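PDB 3QPE: mandelate racemase/muconate lactonizing protein from Paenibacillus sp., which binds magnesium and D-galacturonic acid and is probably an acid-sugar dehydratase or related enzyme of the enolase superfamily. Local coordinates for residues T133-D138 with F167-G172; I204-N209 with V227-L232. One frame throughout, in Å; residues are numbered along the deposited sequence.

Contact 1. Residues T133-D138 with F167-G172; sequences TSLYFD and FKIKVG. With DGU (D-galacturonic acid), chain G.
Tyr-136 and Lys-170 both hold CG anti to the carbonyl carbon (chi1 -82° and -65°), and the two side chains run side by side toward the bound sugar acid. A bend at chi2 of Lys-170 (-68°) brings its chain over one face of the tyrosine ring. Lys-170 CE sits 3.8 Å from the centroid of the Tyr-136 ring, a CH-pi contact offset toward the rim. Beyond the ring, Tyr-136 OH and DGU O3 share a hydrogen bond of 2.9 Å. A phenylalanine in place of Tyr-136 would probably leave DGU O3 and a nearby water without this hydroxyl partner. That water also joins Thr-133 OG1, Lys-170 NZ and the sugar carboxylate atom O6A. Lys-170 NZ lies 3.1 Å from DGU C5 and is hydrogen-bonded to Asp-207. Lys-168 NZ gives a bond of 3.0 Å to DGU O6B, and it is also held by Tyr-131, Glu-233 and Glu-336. Two lysines thus approach the carboxylate end of the ligand, a Lys-x-Lys pair on this strand, as in mandelate racemase and muconate lactonizing enzyme. In the backbone, Lys-170 N donates to Leu-135 O at 3.0 Å in a nearly straight bond. Phe-137 crosses Lys-170 at about a right angle, and its ring edge meets backbone oxygens, with Phe-137 CE1 3.2 Å from Lys-170 O. At the other end, Leu-135 CD1 packs 3.7 Å from Phe-167 CB. The contact pairs strand 126-135 with strand 167-170, parallel neighbours joined through helix 145-161 in a beta-alpha-beta unit of the barrel. Leu-135 packs on that helix. Ile-169 and Val-171 face helix 180-198, and strand 204-207 lies next in the sheet.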
loop_
_atom_site.group_PDB
_atom_site.type_symbol
_atom_site.label_atom_id
_atom_site.label_comp_id
_atom_site.label_asym_id
_atom_site.label_seq_id
_atom_site.Cartn_x
_atom_site.Cartn_y
_atom_site.Cartn_z
ATOM N N THR A 133 -1.751 -23.986 4.255
ATOM C CA THR A 133 -1.149 -22.804 3.645
ATOM C C THR A 133 0.288 -23.069 3.177
ATOM O O THR A 133 0.961 -22.175 2.664
ATOM C CB THR A 133 -1.200 -21.582 4.611
ATOM O OG1 THR A 133 -1.013 -20.360 3.879
ATOM C CG2 THR A 133 -0.124 -21.695 5.708
ATOM N N SER A 134 0.743 -24.311 3.303
ATOM C CA SER A 134 2.180 -24.607 3.176
ATOM C C SER A 134 2.683 -24.940 1.758
ATOM O O SER A 134 3.825 -25.366 1.596
ATOM C CB SER A 134 2.573 -25.760 4.115
ATOM O OG SER A 134 1.961 -26.974 3.686
ATOM N N LEU A 135 1.857 -24.729 0.740
ATOM C CA LEU A 135 2.230 -25.134 -0.616
ATOM C C LEU A 135 2.960 -24.025 -1.373
ATOM O O LEU A 135 2.378 -23.354 -2.235
ATOM C CB LEU A 135 0.995 -25.618 -1.383
ATOM C CG LEU A 135 0.354 -26.844 -0.728
ATOM C CD1 LEU A 135 -1.036 -27.106 -1.240
ATOM C CD2 LEU A 135 1.250 -28.062 -0.951
ATOM N N TYR A 136 4.238 -23.856 -1.047
ATOM C CA TYR A 136 5.078 -22.828 -1.638
ATOM C C TYR A 136 5.650 -23.264 -2.995
ATOM O O TYR A 136 5.187 -24.246 -3.555
ATOM C CB TYR A 136 6.173 -22.435 -0.634
ATOM C CG TYR A 136 5.643 -21.437 0.375
ATOM C CD1 TYR A 136 4.619 -21.779 1.251
ATOM C CD2 TYR A 136 6.141 -20.137 0.423
ATOM C CE1 TYR A 136 4.106 -20.840 2.170
ATOM C CE2 TYR A 136 5.633 -19.199 1.324
ATOM C CZ TYR A 136 4.625 -19.558 2.196
ATOM O OH TYR A 136 4.122 -18.616 3.076
ATOM N N PHE A 137 6.610 -22.504 -3.528
ATOM C CA PHE A 137 7.290 -22.839 -4.781
ATOM C C PHE A 137 8.325 -23.906 -4.490
ATOM O O PHE A 137 9.527 -23.664 -4.585
ATOM C CB PHE A 137 8.007 -21.614 -5.373
ATOM C CG PHE A 137 7.070 -20.524 -5.829
ATOM C CD1 PHE A 137 5.703 -20.710 -5.754
ATOM C CD2 PHE A 137 7.559 -19.333 -6.341
ATOM C CE1 PHE A 137 4.809 -19.710 -6.195
ATOM C CE2 PHE A 137 6.673 -18.324 -6.771
ATOM C CZ PHE A 137 5.306 -18.524 -6.700
ATOM N N ASP A 138 7.845 -25.077 -4.114
ATOM C CA ASP A 138 8.730 -26.152 -3.683
ATOM C C ASP A 138 9.315 -26.952 -4.842
ATOM O O ASP A 138 10.081 -27.903 -4.638
ATOM C CB ASP A 138 7.985 -27.033 -2.698
ATOM C CG ASP A 138 7.583 -26.252 -1.437
ATOM O OD1 ASP A 138 8.426 -25.466 -0.965
ATOM O OD2 ASP A 138 6.441 -26.405 -0.962
ATOM N N PHE A 167 -6.735 -26.225 0.494
ATOM C CA PHE A 167 -5.338 -25.903 0.242
ATOM C C PHE A 167 -5.150 -24.533 -0.399
ATOM O O PHE A 167 -5.853 -24.181 -1.343
ATOM C CB PHE A 167 -4.721 -26.989 -0.664
ATOM C CG PHE A 167 -4.912 -28.374 -0.133
ATOM C CD1 PHE A 167 -6.083 -29.073 -0.391
ATOM C CD2 PHE A 167 -3.937 -28.966 0.669
ATOM C CE1 PHE A 167 -6.276 -30.346 0.119
ATOM C CE2 PHE A 167 -4.125 -30.233 1.184
ATOM C CZ PHE A 167 -5.300 -30.930 0.908
ATOM N N LYS A 168 -4.177 -23.772 0.092
ATOM C CA LYS A 168 -3.816 -22.519 -0.553
ATOM C C LYS A 168 -2.474 -22.643 -1.247
ATOM O O LYS A 168 -1.461 -22.980 -0.634
ATOM C CB LYS A 168 -3.804 -21.347 0.436
ATOM C CG LYS A 168 -3.533 -20.006 -0.241
ATOM C CD LYS A 168 -3.914 -18.832 0.655
ATOM C CE LYS A 168 -2.766 -18.384 1.546
ATOM N NZ LYS A 168 -3.325 -17.398 2.560
ATOM N N ILE A 169 -2.472 -22.359 -2.538
ATOM C CA ILE A 169 -1.322 -22.630 -3.375
ATOM C C ILE A 169 -0.626 -21.334 -3.782
ATOM O O ILE A 169 -1.261 -20.429 -4.315
ATOM C CB ILE A 169 -1.799 -23.339 -4.656
ATOM C CG1 ILE A 169 -2.722 -24.509 -4.307
ATOM C CG2 ILE A 169 -0.626 -23.739 -5.517
ATOM C CD1 ILE A 169 -3.199 -25.287 -5.523
ATOM N N LYS A 170 0.672 -21.233 -3.537
ATOM C CA LYS A 170 1.424 -20.079 -4.006
ATOM C C LYS A 170 1.547 -20.120 -5.526
ATOM O O LYS A 170 1.944 -21.140 -6.077
ATOM C CB LYS A 170 2.813 -20.075 -3.380
ATOM C CG LYS A 170 2.792 -19.879 -1.876
ATOM C CD LYS A 170 2.317 -18.457 -1.522
ATOM C CE LYS A 170 2.497 -18.152 -0.027
ATOM N NZ LYS A 170 1.180 -17.885 0.634
ATOM N N VAL A 171 1.186 -19.022 -6.191
ATOM C CA VAL A 171 1.375 -18.879 -7.629
ATOM C C VAL A 171 2.170 -17.602 -7.870
ATOM O O VAL A 171 2.565 -16.928 -6.912
ATOM C CB VAL A 171 0.041 -18.837 -8.367
ATOM C CG1 VAL A 171 -0.721 -20.122 -8.112
ATOM C CG2 VAL A 171 -0.807 -17.626 -7.875
ATOM N N GLY A 172 2.430 -17.273 -9.131
ATOM C CA GLY A 172 3.286 -16.145 -9.446
ATOM C C GLY A 172 4.721 -16.519 -9.760
ATOM O O GLY A 172 5.613 -15.669 -9.751
HETATM O O1 DGU G . 5.749 -13.590 5.633
HETATM O O2 DGU G . 6.231 -14.260 2.935
HETATM O O5 DGU G . 1.263 -14.295 1.845
HETATM O O6B DGU G . -0.980 -15.622 2.843
HETATM C C1 DGU G . 4.861 -14.066 4.916
HETATM C C2 DGU G . 5.171 -14.907 3.657
HETATM C C3 DGU G . 3.949 -15.081 2.731
HETATM C C4 DGU G . 2.651 -15.502 3.463
HETATM C C5 DGU G . 1.403 -15.530 2.566
HETATM C C6 DGU G . 0.128 -15.922 3.347
HETATM O O3 DGU G . 4.247 -16.065 1.731
HETATM O O4 DGU G . 2.386 -14.578 4.518
HETATM O O6A DGU G . 0.307 -16.523 4.429
HETATM O O HOH W 1 1.318 -19.100 3.394
HETATM O O HOH W 2 -0.175 -20.785 0.520
HETATM O O HOH W 3 2.851 -23.490 -5.156
#

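Contact 2. Residues I204-N209 with V227-L232; sequences IMIDAN and VNLYWL. With MG (magnesium ion), chain E; DGU (D-galacturonic acid), chain G.
Ile-204 is gripped through both backbone polar atoms by the neighbouring strand. Ile-204 N donates to Asn-228 O at 3.0 Å, and Ile-204 O accepts from Tyr-230 N at 2.8 Å. Ile-206 N donates to Trp-231 O at 3.2 Å, and the Ile-206 backbone also bonds to Glu-233. Trp-231 N is buried and has no hydrogen-bonding partner in the model. The indole NE1 of Trp-231 is satisfied by Glu-233, Tyr-230 OH by Glu-333 and Asn-228 ND2 by Gly-202. Trp-231 (chi1 84°) holds CG between its backbone N and carbonyl carbon, one indole face against Met-205. Met-205 CG is 3.8 Å from the centroid of the five-membered ring, and SD stands over the six-membered ring in a Met-aromatic contact. On the face carrying Ile-204, Ile-206, Leu-229 and Leu-232 the packing is apolar, with Ile-206 CG1 3.7 Å from Leu-232 CD1. At the end of strand 204-207, Asp-207 OD2 binds magnesium at 2.2 Å and Asp-207 OD1 accepts from Asn-209 N, forming an Asx turn. DGU O5 and O6B and a water also bind the metal; Glu-233 and Glu-263 complete the site. Asn-209 ND2 donates to DGU O5 at 3.0 Å. Strands 204-207 and 229-233 are parallel barrel neighbours linked by helix 214-223, which covers Leu-229 and Leu-232. Helix 180-198 packs on Ile-204 and Ile-206, and strand 167-170 flanks strand 204-207.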
loop_
_atom_site.group_PDB
_atom_site.type_symbol
_atom_site.label_atom_id
_atom_site.label_comp_id
_atom_site.label_asym_id
_atom_site.label_seq_id
_atom_site.Cartn_x
_atom_site.Cartn_y
_atom_site.Cartn_z
ATOM N N ILE A 204 -9.943 -24.731 -3.141
ATOM C CA ILE A 204 -8.602 -24.361 -3.582
ATOM C C ILE A 204 -8.438 -22.851 -3.598
ATOM O O ILE A 204 -9.226 -22.144 -4.213
ATOM C CB ILE A 204 -8.320 -24.867 -5.015
ATOM C CG1 ILE A 204 -8.470 -26.387 -5.084
ATOM C CG2 ILE A 204 -6.933 -24.418 -5.467
ATOM C CD1 ILE A 204 -7.552 -27.131 -4.132
ATOM N N MET A 205 -7.398 -22.347 -2.949
ATOM C CA MET A 205 -7.174 -20.917 -2.990
ATOM C C MET A 205 -5.809 -20.673 -3.611
ATOM O O MET A 205 -4.893 -21.473 -3.440
ATOM C CB MET A 205 -7.310 -20.338 -1.577
ATOM C CG MET A 205 -8.695 -20.639 -0.988
ATOM S SD MET A 205 -8.834 -20.878 0.786
ATOM C CE MET A 205 -8.326 -22.597 0.915
ATOM N N ILE A 206 -5.667 -19.589 -4.359
ATOM C CA ILE A 206 -4.368 -19.264 -4.906
ATOM C C ILE A 206 -3.900 -17.901 -4.437
ATOM O O ILE A 206 -4.712 -16.987 -4.237
ATOM C CB ILE A 206 -4.342 -19.373 -6.443
ATOM C CG1 ILE A 206 -5.406 -18.455 -7.058
ATOM C CG2 ILE A 206 -4.588 -20.812 -6.866
ATOM C CD1 ILE A 206 -5.431 -18.471 -8.601
ATOM N N ASP A 207 -2.592 -17.773 -4.237
ATOM C CA ASP A 207 -2.034 -16.567 -3.633
ATOM C C ASP A 207 -0.818 -16.142 -4.429
ATOM O O ASP A 207 0.203 -16.831 -4.449
ATOM C CB ASP A 207 -1.705 -16.806 -2.146
ATOM C CG ASP A 207 -1.059 -15.607 -1.474
ATOM O OD1 ASP A 207 -0.807 -14.592 -2.153
ATOM O OD2 ASP A 207 -0.759 -15.706 -0.260
ATOM N N ALA A 208 -0.933 -15.000 -5.099
ATOM C CA ALA A 208 0.096 -14.581 -6.037
ATOM C C ALA A 208 1.188 -13.745 -5.396
ATOM O O ALA A 208 2.216 -13.474 -6.014
ATOM C CB ALA A 208 -0.540 -13.816 -7.224
ATOM N N ASN A 209 0.983 -13.342 -4.151
ATOM C CA ASN A 209 1.903 -12.398 -3.514
ATOM C C ASN A 209 2.258 -11.252 -4.457
ATOM O O ASN A 209 3.423 -10.852 -4.578
ATOM C CB ASN A 209 3.152 -13.090 -2.961
ATOM C CG ASN A 209 2.839 -13.979 -1.771
ATOM O OD1 ASN A 209 2.741 -15.195 -1.911
ATOM N ND2 ASN A 209 2.666 -13.374 -0.594
ATOM N N VAL A 227 -11.568 -25.843 -12.023
ATOM C CA VAL A 227 -11.038 -26.095 -10.682
ATOM C C VAL A 227 -11.883 -25.384 -9.631
ATOM O O VAL A 227 -12.442 -24.331 -9.905
ATOM C CB VAL A 227 -9.599 -25.590 -10.557
ATOM C CG1 VAL A 227 -9.138 -25.656 -9.100
ATOM C CG2 VAL A 227 -8.690 -26.389 -11.445
ATOM N N ASN A 228 -11.979 -25.960 -8.434
ATOM C CA ASN A 228 -12.815 -25.389 -7.375
ATOM C C ASN A 228 -12.116 -24.208 -6.706
ATOM O O ASN A 228 -11.704 -24.294 -5.539
ATOM C CB ASN A 228 -13.180 -26.458 -6.334
ATOM C CG ASN A 228 -14.247 -25.984 -5.347
ATOM O OD1 ASN A 228 -15.002 -25.054 -5.630
ATOM N ND2 ASN A 228 -14.314 -26.631 -4.183
ATOM N N LEU A 229 -11.970 -23.114 -7.451
ATOM C CA LEU A 229 -11.276 -21.931 -6.950
ATOM C C LEU A 229 -12.204 -21.183 -6.030
ATOM O O LEU A 229 -13.254 -20.702 -6.456
ATOM C CB LEU A 229 -10.862 -21.029 -8.101
ATOM C CG LEU A 229 -9.368 -20.819 -8.323
ATOM C CD1 LEU A 229 -8.583 -22.135 -8.279
ATOM C CD2 LEU A 229 -9.150 -20.096 -9.635
ATOM N N TYR A 230 -11.819 -21.104 -4.758
ATOM C CA TYR A 230 -12.642 -20.470 -3.736
ATOM C C TYR A 230 -12.288 -18.989 -3.617
ATOM O O TYR A 230 -13.178 -18.131 -3.602
ATOM C CB TYR A 230 -12.457 -21.176 -2.388
ATOM C CG TYR A 230 -13.355 -20.635 -1.307
ATOM C CD1 TYR A 230 -14.713 -20.897 -1.321
ATOM C CD2 TYR A 230 -12.847 -19.861 -0.275
ATOM C CE1 TYR A 230 -15.552 -20.401 -0.345
ATOM C CE2 TYR A 230 -13.680 -19.356 0.714
ATOM C CZ TYR A 230 -15.030 -19.637 0.671
ATOM O OH TYR A 230 -15.882 -19.151 1.640
ATOM N N TRP A 231 -10.995 -18.690 -3.555
ATOM C CA TRP A 231 -10.562 -17.295 -3.610
ATOM C C TRP A 231 -9.219 -17.019 -4.288
ATOM O O TRP A 231 -8.347 -17.887 -4.397
ATOM C CB TRP A 231 -10.686 -16.594 -2.242
ATOM C CG TRP A 231 -9.549 -16.771 -1.239
ATOM C CD1 TRP A 231 -8.204 -16.724 -1.479
ATOM C CD2 TRP A 231 -9.692 -16.978 0.171
ATOM N NE1 TRP A 231 -7.505 -16.900 -0.306
ATOM C CE2 TRP A 231 -8.397 -17.063 0.719
ATOM C CE3 TRP A 231 -10.794 -17.100 1.022
ATOM C CZ2 TRP A 231 -8.172 -17.270 2.082
ATOM C CZ3 TRP A 231 -10.569 -17.302 2.377
ATOM C CH2 TRP A 231 -9.269 -17.386 2.891
ATOM N N LEU A 232 -9.090 -15.785 -4.759
ATOM C CA LEU A 232 -7.873 -15.267 -5.340
ATOM C C LEU A 232 -7.301 -14.221 -4.409
ATOM O O LEU A 232 -7.935 -13.194 -4.170
ATOM C CB LEU A 232 -8.172 -14.633 -6.708
ATOM C CG LEU A 232 -7.021 -13.895 -7.394
ATOM C CD1 LEU A 232 -5.833 -14.822 -7.775
ATOM C CD2 LEU A 232 -7.550 -13.141 -8.620
HETATM MG MG MG E . -1.023 -14.107 1.240
HETATM O O1 DGU G . 5.749 -13.590 5.633
HETATM O O2 DGU G . 6.231 -14.260 2.935
HETATM O O5 DGU G . 1.263 -14.295 1.845
HETATM O O6B DGU G . -0.980 -15.622 2.843
HETATM C C1 DGU G . 4.861 -14.066 4.916
HETATM C C2 DGU G . 5.171 -14.907 3.657
HETATM C C3 DGU G . 3.949 -15.081 2.731
HETATM C C4 DGU G . 2.651 -15.502 3.463
HETATM C C5 DGU G . 1.403 -15.530 2.566
HETATM C C6 DGU G . 0.128 -15.922 3.347
HETATM O O3 DGU G . 4.247 -16.065 1.731
HETATM O O4 DGU G . 2.386 -14.578 4.518
HETATM O O6A DGU G . 0.307 -16.523 4.429
HETATM O O HOH W 4 -0.401 -12.654 -0.280
#

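From the N terminus, three antiparallel strands and three helices come first; the chain then enters strand 126-135, where contact 1 opens. It closes when the chain returns through helix 145-161 to strand 167-170. Helix 180-198 then leads to strand 204-207, where contact 2 opens. It closes after helix 214-223, at strand 229-233. The two loops follow in series; neither encloses nor crosses the other. They are successive parts of one barrel, because strands 167-170 and 204-207 are neighbours: Ile-169 N lies 2.7 Å from Met-205 O, a probable hydrogen bond. Four consecutive parallel strands are thereby tied together. Both contacts reach the same D-galacturonic acid, contact 1 directly, contact 2 through an asparagine and the magnesium.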